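Local coordinates for SnoaL-like domain protein (Mycobacterium hassiacum, PDB 6P44), which probably catalyses the isomerisation of 3-oxo-Delta5-steroids to their conjugated Delta4 isomers, as a dimeric ketosteroid isomerase, at residues T10-L15 / T65-L70; E25-Y30 / I46-I51; N38-E43 / S110-W115. The protein carries 1 engineered substitution. One frame throughout, in Å; residues are numbered along the deposited sequence.

Overall arrangement
The chain has the NTF2-like fold, with helices packed against a curved mixed sheet. Contact 1 sets helix 4-20 against strand 64-73, at one edge of that sheet. Contact 2 joins helices 23-29 and 48-54. Contact 3 fixes the 38-43 loop to strand 108-121. Contacts 1 and 3 have centres about 17 Å apart, and both touch 3,4-dinitrophenol: Y14 binds its O1, while N38, M111 and W115 line the pocket. Contact 2 has its centre about 18 Å from that of contact 1 and 15 Å from that of contact 3; the side chain of Y30 is about 6 Å from the ligand. M111 CE lies 3.7 Å from Y14 OH, and M111 CB lies 3.4 Å from Y30 OH.

Contact 1 of 3, residues T10-L15 / T65-L70; sequences TVHRYL and TEVKTL. With DNX (3,4-dinitrophenol), chain H.
L15 makes the tight part of this contact. Its CD1 meets V67 CG2 at 3.5 Å, a tight carbon pair, and the two side chains cross at about a right angle. One turn back on the helix, V11 and L70 run antiparallel alongside each other, with V11 CG1 3.9 Å from L70 CD1. V11 CG1 gets there because it stands anti to the backbone N (chi1 171°). M100 and F102 of strand 92-102 also pack on V11.

The solvent side is looser. The exposed H12 ring meets V67 and L70 obliquely, with H12 CE1 4.3 Å from V67 CG2. At the other end T65 OG1 lies 3.7 Å from L15 CB. No hydrogen bond links the two segments.

Y14 turns from strand 65-67 to the ligand pocket. Its OH and O1 of 3,4-dinitrophenol form a very short hydrogen bond of 2.5 Å, with O1 in the plane of the tyrosine ring. Y55 OH bonds the same hydroxyl. Apolar packing thus holds one side of the helix, while another side presents a phenol. The very short bond from Y14, with Y55 as a second partner, is consistent with the oxyanion hole of ketosteroid isomerases.

Contact 2 of 3, residues E25-Y30 / I46-I51; sequences EIAALY and IGRQAI
R48 supplies the polar part of this contact, and it binds backbone carbonyls of segment 25-30. Its NH2 donates to Y30 O at 2.7 Å, in the carbonyl plane. The acceptor is tilted 24° out of the guanidinium plane. NE adds two weak bonds, one to A27 O at 3.1 Å and one to Y30 O at 3.2 Å. The arginine chain leaves with CG anti to the backbone N (chi1 -171°) and bends at chi3, which brings NE and NH2 to the carbonyls of A27 and Y30. NH1 forms a salt bridge with D32, a further hold on the group.

The rest is apolar. A27 CB rests against R48 CG at 4.0 Å. I51 places CG2 over one face of the Y30 ring, nearer its border than its centre. In this CH-pi contact I51 CG2 is 4.1 Å from the centroid of the Y30 ring and 22° off its normal. V36 also touches both Y30 and I51.

Y30 OH is hydrogen-bonded to Y55 OH, which also binds Y14 OH. An arginine thus bridges helix 48-54 to carbonyls where helix 23-29 gives way to the next strand, within an NTF2-like fold, and Y30 joins the hydrogen-bond network of the ketosteroid isomerase pocket.

Contact 3 of 3, residues N38-E43 / S110-W115; sequences NPVGSE and SMKAYW. Engineered in segment 38-43: N38 (natural residue Asp). With DNX (3,4-dinitrophenol), chain H.
N38 and W115 meet at the ligand. N38 is an engineered asparagine; the natural residue is aspartate. Its OD1 accepts from W115 NE1 at 2.8 Å in a nearly straight bond, with an N-H...O angle of 171°. The bond lies in the carbonyl plane and close to the indole plane. The amide and ring planes are 68° apart. ND2 is thereby turned to the ring of 3,4-dinitrophenol, 3.4 Å from C5. W115 CZ2 lies 3.3 Å from nitro oxygen O41, and M111 CE lies beside the phenolic O1.

The next shell sets these groups in place. N38 CG stands anti to the backbone N (chi1 -180°), which carries the amide across A113 CB, 3.5 Å from OD1. P39 follows through a cis peptide bond and puts CB 4.1 Å from W115 NE1, beside the indole. V40 N then donates to A113 O at 2.9 Å and ties the loop to the strand.

Further out, V40 CG2 sits over one face of the Y114 ring, 3.7 Å from its centroid, and against K112 CB. A type II turn from P39 to S42 carries V40, and P39 O accepts from both S42 N and S42 OG. E76 of the second subunit bonds Y114 OH and forms a salt bridge with K112 NZ, so the dimer interface backs this shell.

The N38 amide therefore has its oxygen fixed by the indole and its nitrogen over the ligand ring. In related isomerases an aspartate at this place is the general base, and the same indole bond would probably orient its carboxylate.

Contact 1 of 3, residues T10-L15 / T65-L70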
loop_
_atom_site.group_PDB
_atom_site.type_symbol
_atom_site.label_atom_id
_atom_site.label_comp_id
_atom_site.label_asym_id
_atom_site.label_seq_id
_atom_site.Cartn_x
_atom_site.Cartn_y
_atom_site.Cartn_z
ATOM N N THR B 10 -0.448 -5.012 16.157
ATOM C CA THR B 10 -0.902 -6.241 15.520
ATOM C C THR B 10 -0.023 -6.613 14.336
ATOM O O THR B 10 0.279 -7.794 14.140
ATOM C CB THR B 10 -2.369 -6.100 15.123
ATOM O OG1 THR B 10 -3.131 -5.855 16.320
ATOM C CG2 THR B 10 -2.881 -7.350 14.388
ATOM N N VAL B 11 0.396 -5.623 13.541
ATOM C CA VAL B 11 1.336 -5.903 12.461
ATOM C C VAL B 11 2.613 -6.525 13.006
ATOM O O VAL B 11 3.148 -7.477 12.432
ATOM C CB VAL B 11 1.617 -4.651 11.611
ATOM C CG1 VAL B 11 2.763 -4.915 10.651
ATOM C CG2 VAL B 11 0.359 -4.243 10.840
ATOM N N HIS B 12 3.140 -5.989 14.106
ATOM C CA HIS B 12 4.354 -6.578 14.661
ATOM C C HIS B 12 4.127 -8.019 15.113
ATOM O O HIS B 12 5.012 -8.867 14.947
ATOM C CB HIS B 12 4.910 -5.708 15.778
ATOM C CG HIS B 12 5.683 -4.535 15.278
ATOM N ND1 HIS B 12 7.050 -4.559 15.111
ATOM C CD2 HIS B 12 5.283 -3.295 14.912
ATOM C CE1 HIS B 12 7.456 -3.386 14.662
ATOM N NE2 HIS B 12 6.404 -2.601 14.531
ATOM N N ARG B 13 2.951 -8.342 15.631
ATOM C CA ARG B 13 2.750 -9.731 16.015
ATOM C C ARG B 13 2.563 -10.623 14.797
ATOM O O ARG B 13 2.984 -11.786 14.813
ATOM C CB ARG B 13 1.592 -9.848 16.981
ATOM C CG ARG B 13 1.912 -9.194 18.291
ATOM C CD ARG B 13 0.957 -9.647 19.345
ATOM N NE ARG B 13 -0.430 -9.519 18.908
ATOM C CZ ARG B 13 -1.087 -8.369 18.821
ATOM N NH1 ARG B 13 -0.486 -7.232 19.134
ATOM N NH2 ARG B 13 -2.348 -8.354 18.408
ATOM N N TYR B 14 1.958 -10.096 13.729
ATOM C CA TYR B 14 1.909 -10.833 12.476
ATOM C C TYR B 14 3.314 -11.191 12.021
ATOM O O TYR B 14 3.600 -12.346 11.687
ATOM C CB TYR B 14 1.193 -9.969 11.431
ATOM C CG TYR B 14 1.242 -10.534 10.043
ATOM C CD1 TYR B 14 0.458 -11.611 9.698
ATOM C CD2 TYR B 14 2.077 -9.998 9.076
ATOM C CE1 TYR B 14 0.497 -12.151 8.438
ATOM C CE2 TYR B 14 2.122 -10.533 7.795
ATOM C CZ TYR B 14 1.316 -11.608 7.480
ATOM O OH TYR B 14 1.334 -12.175 6.221
ATOM N N LEU B 15 4.215 -10.205 12.019
ATOM C CA LEU B 15 5.579 -10.455 11.557
ATOM C C LEU B 15 6.313 -11.410 12.488
ATOM O O LEU B 15 7.153 -12.189 12.029
ATOM C CB LEU B 15 6.325 -9.127 11.344
ATOM C CG LEU B 15 5.737 -8.274 10.195
ATOM C CD1 LEU B 15 6.424 -6.906 10.050
ATOM C CD2 LEU B 15 5.759 -9.019 8.848
ATOM N N THR B 65 12.320 -11.160 9.829
ATOM C CA THR B 65 11.632 -10.024 9.243
ATOM C C THR B 65 12.243 -8.731 9.750
ATOM O O THR B 65 12.802 -8.673 10.850
ATOM C CB THR B 65 10.138 -10.026 9.580
ATOM O OG1 THR B 65 9.960 -9.875 10.993
ATOM C CG2 THR B 65 9.483 -11.307 9.100
ATOM N N GLU B 66 12.144 -7.699 8.915
ATOM C CA GLU B 66 12.624 -6.368 9.269
ATOM C C GLU B 66 11.656 -5.335 8.709
ATOM O O GLU B 66 11.342 -5.359 7.515
ATOM C CB GLU B 66 14.018 -6.114 8.679
ATOM C CG GLU B 66 14.601 -4.753 9.067
ATOM C CD GLU B 66 15.904 -4.409 8.360
ATOM O OE1 GLU B 66 16.653 -5.330 7.969
ATOM O OE2 GLU B 66 16.177 -3.195 8.204
ATOM N N VAL B 67 11.200 -4.416 9.556
ATOM C CA VAL B 67 10.326 -3.332 9.118
ATOM C C VAL B 67 11.210 -2.162 8.716
ATOM O O VAL B 67 11.992 -1.665 9.533
ATOM C CB VAL B 67 9.344 -2.924 10.221
ATOM C CG1 VAL B 67 8.550 -1.679 9.803
ATOM C CG2 VAL B 67 8.422 -4.077 10.531
ATOM N N LYS B 68 11.084 -1.716 7.465
ATOM C CA LYS B 68 11.808 -0.540 6.993
ATOM C C LYS B 68 11.061 0.756 7.298
ATOM O O LYS B 68 11.678 1.754 7.697
ATOM C CB LYS B 68 12.078 -0.665 5.493
ATOM C CG LYS B 68 12.966 -1.851 5.125
ATOM C CD LYS B 68 13.093 -2.030 3.609
ATOM C CE LYS B 68 13.824 -0.871 2.958
ATOM N NZ LYS B 68 15.250 -0.824 3.375
ATOM N N THR B 69 9.744 0.760 7.125
ATOM C CA THR B 69 8.921 1.876 7.540
ATOM C C THR B 69 7.490 1.376 7.656
ATOM O O THR B 69 7.056 0.487 6.912
ATOM C CB THR B 69 9.034 3.069 6.572
ATOM O OG1 THR B 69 8.242 4.162 7.051
ATOM C CG2 THR B 69 8.592 2.705 5.174
ATOM N N LEU B 70 6.768 1.957 8.602
ATOM C CA LEU B 70 5.405 1.559 8.895
ATOM C C LEU B 70 4.594 2.812 9.188
ATOM O O LEU B 70 5.048 3.697 9.924
ATOM C CB LEU B 70 5.379 0.610 10.100
ATOM C CG LEU B 70 4.011 0.075 10.534
ATOM C CD1 LEU B 70 4.172 -1.321 11.103
ATOM C CD2 LEU B 70 3.336 0.960 11.558
HETATM C C1 DNX H . 3.300 -11.882 3.597
HETATM C C2 DNX H . 3.551 -13.181 4.014
HETATM C C3 DNX H . 4.214 -14.036 3.163
HETATM N N3 DNX H . 4.429 -15.402 3.641
HETATM C C4 DNX H . 4.640 -13.613 1.912
HETATM N N4 DNX H . 5.333 -14.499 0.980
HETATM C C5 DNX H . 4.398 -12.314 1.506
HETATM C C6 DNX H . 3.724 -11.448 2.348
HETATM O O1 DNX H . 2.636 -11.041 4.434
HETATM O O31 DNX H . 3.553 -16.227 3.445
HETATM O O32 DNX H . 5.465 -15.651 4.241
HETATM O O41 DNX H . 5.086 -14.391 -0.210
HETATM O O42 DNX H . 6.139 -15.298 1.431
#

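Contact 2 of 3, residues E25-Y30 / I46-I51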
loop_
_atom_site.group_PDB
_atom_site.type_symbol
_atom_site.label_atom_id
_atom_site.label_comp_id
_atom_site.label_asym_id
_atom_site.label_seq_id
_atom_site.Cartn_x
_atom_site.Cartn_y
_atom_site.Cartn_z
ATOM N N GLU B 25 -1.250 -19.034 14.785
ATOM C CA GLU B 25 -1.218 -17.721 15.418
ATOM C C GLU B 25 -1.443 -16.603 14.405
ATOM O O GLU B 25 -2.023 -15.565 14.745
ATOM C CB GLU B 25 0.110 -17.540 16.160
ATOM C CG GLU B 25 0.234 -18.346 17.461
ATOM C CD GLU B 25 0.228 -19.854 17.248
ATOM O OE1 GLU B 25 0.309 -20.304 16.084
ATOM O OE2 GLU B 25 0.140 -20.591 18.252
ATOM N N ILE B 26 -0.993 -16.785 13.162
ATOM C CA ILE B 26 -1.287 -15.805 12.123
ATOM C C ILE B 26 -2.783 -15.750 11.884
ATOM O O ILE B 26 -3.389 -14.677 11.855
ATOM C CB ILE B 26 -0.551 -16.165 10.822
ATOM C CG1 ILE B 26 0.961 -15.970 10.982
ATOM C CG2 ILE B 26 -1.098 -15.312 9.690
ATOM C CD1 ILE B 26 1.781 -16.549 9.849
ATOM N N ALA B 27 -3.392 -16.914 11.661
ATOM C CA ALA B 27 -4.802 -16.937 11.302
ATOM C C ALA B 27 -5.662 -16.318 12.388
ATOM O O ALA B 27 -6.684 -15.697 12.088
ATOM C CB ALA B 27 -5.252 -18.368 11.008
ATOM N N ALA B 28 -5.257 -16.458 13.651
ATOM C CA ALA B 28 -6.045 -15.906 14.740
ATOM C C ALA B 28 -6.053 -14.384 14.741
ATOM O O ALA B 28 -6.927 -13.782 15.372
ATOM C CB ALA B 28 -5.504 -16.430 16.074
ATOM N N LEU B 29 -5.097 -13.747 14.065
ATOM C CA LEU B 29 -5.107 -12.293 13.962
ATOM C C LEU B 29 -6.158 -11.789 12.987
ATOM O O LEU B 29 -6.537 -10.612 13.053
ATOM C CB LEU B 29 -3.739 -11.777 13.507
ATOM C CG LEU B 29 -2.576 -12.067 14.448
ATOM C CD1 LEU B 29 -1.311 -11.502 13.854
ATOM C CD2 LEU B 29 -2.826 -11.468 15.828
ATOM N N TYR B 30 -6.607 -12.635 12.071
ATOM C CA TYR B 30 -7.537 -12.226 11.035
ATOM C C TYR B 30 -8.975 -12.380 11.504
ATOM O O TYR B 30 -9.299 -13.254 12.312
ATOM C CB TYR B 30 -7.332 -13.069 9.784
ATOM C CG TYR B 30 -6.132 -12.668 8.944
ATOM C CD1 TYR B 30 -6.269 -11.710 7.954
ATOM C CD2 TYR B 30 -4.892 -13.271 9.113
ATOM C CE1 TYR B 30 -5.213 -11.360 7.141
ATOM C CE2 TYR B 30 -3.814 -12.927 8.292
ATOM C CZ TYR B 30 -3.985 -11.956 7.317
ATOM O OH TYR B 30 -2.968 -11.567 6.475
ATOM N N ILE B 46 -10.658 -15.900 1.061
ATOM C CA ILE B 46 -11.737 -15.300 1.836
ATOM C C ILE B 46 -12.072 -16.189 3.029
ATOM O O ILE B 46 -12.398 -17.376 2.865
ATOM C CB ILE B 46 -12.986 -15.078 0.962
ATOM C CG1 ILE B 46 -12.660 -14.173 -0.231
ATOM C CG2 ILE B 46 -14.118 -14.471 1.795
ATOM C CD1 ILE B 46 -13.794 -14.082 -1.298
ATOM N N GLY B 47 -12.038 -15.603 4.221
ATOM C CA GLY B 47 -12.434 -16.282 5.451
ATOM C C GLY B 47 -11.267 -16.943 6.158
ATOM O O GLY B 47 -10.271 -17.327 5.553
ATOM N N ARG B 48 -11.406 -17.106 7.482
ATOM C CA ARG B 48 -10.261 -17.575 8.262
ATOM C C ARG B 48 -9.817 -18.984 7.862
ATOM O O ARG B 48 -8.618 -19.272 7.850
ATOM C CB ARG B 48 -10.485 -17.473 9.777
ATOM C CG ARG B 48 -9.175 -17.763 10.546
ATOM C CD ARG B 48 -9.296 -17.725 12.075
ATOM N NE ARG B 48 -9.698 -16.409 12.565
ATOM C CZ ARG B 48 -10.945 -16.091 12.891
ATOM N NH1 ARG B 48 -11.914 -16.994 12.792
ATOM N NH2 ARG B 48 -11.226 -14.871 13.319
ATOM N N GLN B 49 -10.760 -19.868 7.526
ATOM C CA GLN B 49 -10.389 -21.231 7.151
ATOM C C GLN B 49 -9.496 -21.240 5.914
ATOM O O GLN B 49 -8.462 -21.920 5.883
ATOM C CB GLN B 49 -11.647 -22.071 6.930
ATOM C CG GLN B 49 -12.449 -22.279 8.200
ATOM C CD GLN B 49 -13.833 -22.832 7.941
ATOM O OE1 GLN B 49 -14.788 -22.076 7.777
ATOM N NE2 GLN B 49 -13.952 -24.155 7.915
ATOM N N ALA B 50 -9.881 -20.488 4.881
ATOM C CA ALA B 50 -9.058 -20.380 3.676
ATOM C C ALA B 50 -7.726 -19.702 3.972
ATOM O O ALA B 50 -6.685 -20.082 3.426
ATOM C CB ALA B 50 -9.809 -19.601 2.599
ATOM N N ILE B 51 -7.742 -18.689 4.832
ATOM C CA ILE B 51 -6.516 -17.989 5.197
ATOM C C ILE B 51 -5.572 -18.915 5.962
ATOM O O ILE B 51 -4.371 -18.956 5.681
ATOM C CB ILE B 51 -6.861 -16.705 5.967
ATOM C CG1 ILE B 51 -7.522 -15.703 5.018
ATOM C CG2 ILE B 51 -5.618 -16.116 6.617
ATOM C CD1 ILE B 51 -8.188 -14.514 5.703
#

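Contact 3 of 3, residues N38-E43 / S110-W115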
loop_
_atom_site.group_PDB
_atom_site.type_symbol
_atom_site.label_atom_id
_atom_site.label_comp_id
_atom_site.label_asym_id
_atom_site.label_seq_id
_atom_site.Cartn_x
_atom_site.Cartn_y
_atom_site.Cartn_z
ATOM N N ASN B 38 -2.450 -12.095 -1.871
ATOM C CA ASN B 38 -0.995 -12.202 -1.816
ATOM C C ASN B 38 -0.521 -13.112 -2.944
ATOM O O ASN B 38 -0.646 -14.341 -2.835
ATOM C CB ASN B 38 -0.529 -12.770 -0.479
ATOM C CG ASN B 38 0.964 -12.875 -0.409
ATOM O OD1 ASN B 38 1.658 -12.266 -1.209
ATOM N ND2 ASN B 38 1.473 -13.646 0.544
ATOM N N PRO B 39 0.053 -12.563 -4.023
ATOM C CA PRO B 39 0.244 -11.132 -4.274
ATOM C C PRO B 39 -1.031 -10.478 -4.788
ATOM O O PRO B 39 -1.942 -11.152 -5.283
ATOM C CB PRO B 39 1.287 -11.123 -5.380
ATOM C CG PRO B 39 0.985 -12.349 -6.157
ATOM C CD PRO B 39 0.601 -13.386 -5.117
ATOM N N VAL B 40 -1.069 -9.149 -4.728
ATOM C CA VAL B 40 -2.118 -8.426 -5.425
ATOM C C VAL B 40 -2.125 -8.853 -6.884
ATOM O O VAL B 40 -1.070 -9.040 -7.499
ATOM C CB VAL B 40 -1.924 -6.915 -5.230
ATOM C CG1 VAL B 40 -2.838 -6.119 -6.159
ATOM C CG2 VAL B 40 -2.185 -6.572 -3.752
ATOM N N GLY B 41 -3.330 -9.063 -7.417
ATOM C CA GLY B 41 -3.541 -9.586 -8.747
ATOM C C GLY B 41 -3.927 -11.049 -8.786
ATOM O O GLY B 41 -4.396 -11.527 -9.825
ATOM N N SER B 42 -3.724 -11.776 -7.698
ATOM C CA SER B 42 -4.098 -13.182 -7.622
ATOM C C SER B 42 -5.444 -13.335 -6.912
ATOM O O SER B 42 -5.936 -12.415 -6.252
ATOM C CB SER B 42 -3.025 -14.009 -6.907
ATOM O OG SER B 42 -2.873 -13.638 -5.542
ATOM N N GLU B 43 -6.047 -14.513 -7.072
ATOM C CA GLU B 43 -7.361 -14.747 -6.498
ATOM C C GLU B 43 -7.338 -14.563 -4.984
ATOM O O GLU B 43 -6.486 -15.115 -4.283
ATOM C CB GLU B 43 -7.879 -16.140 -6.857
ATOM C CG GLU B 43 -9.338 -16.283 -6.468
ATOM C CD GLU B 43 -9.941 -17.640 -6.761
ATOM O OE1 GLU B 43 -9.308 -18.471 -7.441
ATOM O OE2 GLU B 43 -11.087 -17.863 -6.304
ATOM N N SER B 110 -8.435 -7.044 6.063
ATOM C CA SER B 110 -7.879 -7.316 4.749
ATOM C C SER B 110 -6.367 -7.184 4.792
ATOM O O SER B 110 -5.817 -6.369 5.535
ATOM C CB SER B 110 -8.460 -6.379 3.683
ATOM O OG SER B 110 -8.020 -5.047 3.829
ATOM N N MET B 111 -5.702 -7.981 3.960
ATOM C CA MET B 111 -4.275 -7.825 3.710
ATOM C C MET B 111 -4.039 -7.889 2.208
ATOM O O MET B 111 -4.661 -8.695 1.501
ATOM C CB MET B 111 -3.466 -8.920 4.411
ATOM C CG MET B 111 -1.960 -8.796 4.244
ATOM S SD MET B 111 -1.339 -9.590 2.727
ATOM C CE MET B 111 -0.864 -11.173 3.398
ATOM N N LYS B 112 -3.155 -7.019 1.732
ATOM C CA LYS B 112 -2.694 -6.998 0.351
ATOM C C LYS B 112 -1.176 -6.888 0.382
ATOM O O LYS B 112 -0.630 -6.082 1.139
ATOM C CB LYS B 112 -3.301 -5.823 -0.423
ATOM C CG LYS B 112 -4.747 -6.030 -0.791
ATOM C CD LYS B 112 -5.295 -4.888 -1.630
ATOM C CE LYS B 112 -6.689 -5.233 -2.094
ATOM N NZ LYS B 112 -7.289 -4.148 -2.912
ATOM N N ALA B 113 -0.502 -7.697 -0.428
ATOM C CA ALA B 113 0.958 -7.704 -0.509
ATOM C C ALA B 113 1.404 -7.435 -1.942
ATOM O O ALA B 113 0.934 -8.080 -2.884
ATOM C CB ALA B 113 1.533 -9.036 0.002
ATOM N N TYR B 114 2.311 -6.476 -2.095
ATOM C CA TYR B 114 2.775 -6.020 -3.403
ATOM C C TYR B 114 4.257 -6.351 -3.547
ATOM O O TYR B 114 5.109 -5.683 -2.946
ATOM C CB TYR B 114 2.551 -4.516 -3.561
ATOM C CG TYR B 114 1.123 -4.019 -3.387
ATOM C CD1 TYR B 114 0.594 -3.820 -2.124
ATOM C CD2 TYR B 114 0.326 -3.736 -4.473
ATOM C CE1 TYR B 114 -0.688 -3.361 -1.944
ATOM C CE2 TYR B 114 -0.966 -3.245 -4.310
ATOM C CZ TYR B 114 -1.469 -3.078 -3.038
ATOM O OH TYR B 114 -2.741 -2.646 -2.806
ATOM N N TRP B 115 4.551 -7.372 -4.352
ATOM C CA TRP B 115 5.903 -7.854 -4.598
ATOM C C TRP B 115 5.808 -8.777 -5.798
ATOM O O TRP B 115 4.723 -9.253 -6.145
ATOM C CB TRP B 115 6.465 -8.617 -3.380
ATOM C CG TRP B 115 5.657 -9.857 -3.084
ATOM C CD1 TRP B 115 4.506 -9.914 -2.350
ATOM C CD2 TRP B 115 5.903 -11.187 -3.547
ATOM N NE1 TRP B 115 4.020 -11.195 -2.331
ATOM C CE2 TRP B 115 4.863 -11.994 -3.057
ATOM C CE3 TRP B 115 6.900 -11.774 -4.336
ATOM C CZ2 TRP B 115 4.793 -13.358 -3.318
ATOM C CZ3 TRP B 115 6.829 -13.120 -4.589
ATOM C CH2 TRP B 115 5.777 -13.901 -4.078
HETATM C C1 DNX H . 3.300 -11.882 3.597
HETATM C C2 DNX H . 3.551 -13.181 4.014
HETATM C C3 DNX H . 4.214 -14.036 3.163
HETATM N N3 DNX H . 4.429 -15.402 3.641
HETATM C C4 DNX H . 4.640 -13.613 1.912
HETATM N N4 DNX H . 5.333 -14.499 0.980
HETATM C C5 DNX H . 4.398 -12.314 1.506
HETATM C C6 DNX H . 3.724 -11.448 2.348
HETATM O O1 DNX H . 2.636 -11.041 4.434
HETATM O O31 DNX H . 3.553 -16.227 3.445
HETATM O O32 DNX H . 5.465 -15.651 4.241
HETATM O O41 DNX H . 5.086 -14.391 -0.210
HETATM O O42 DNX H . 6.139 -15.298 1.431
#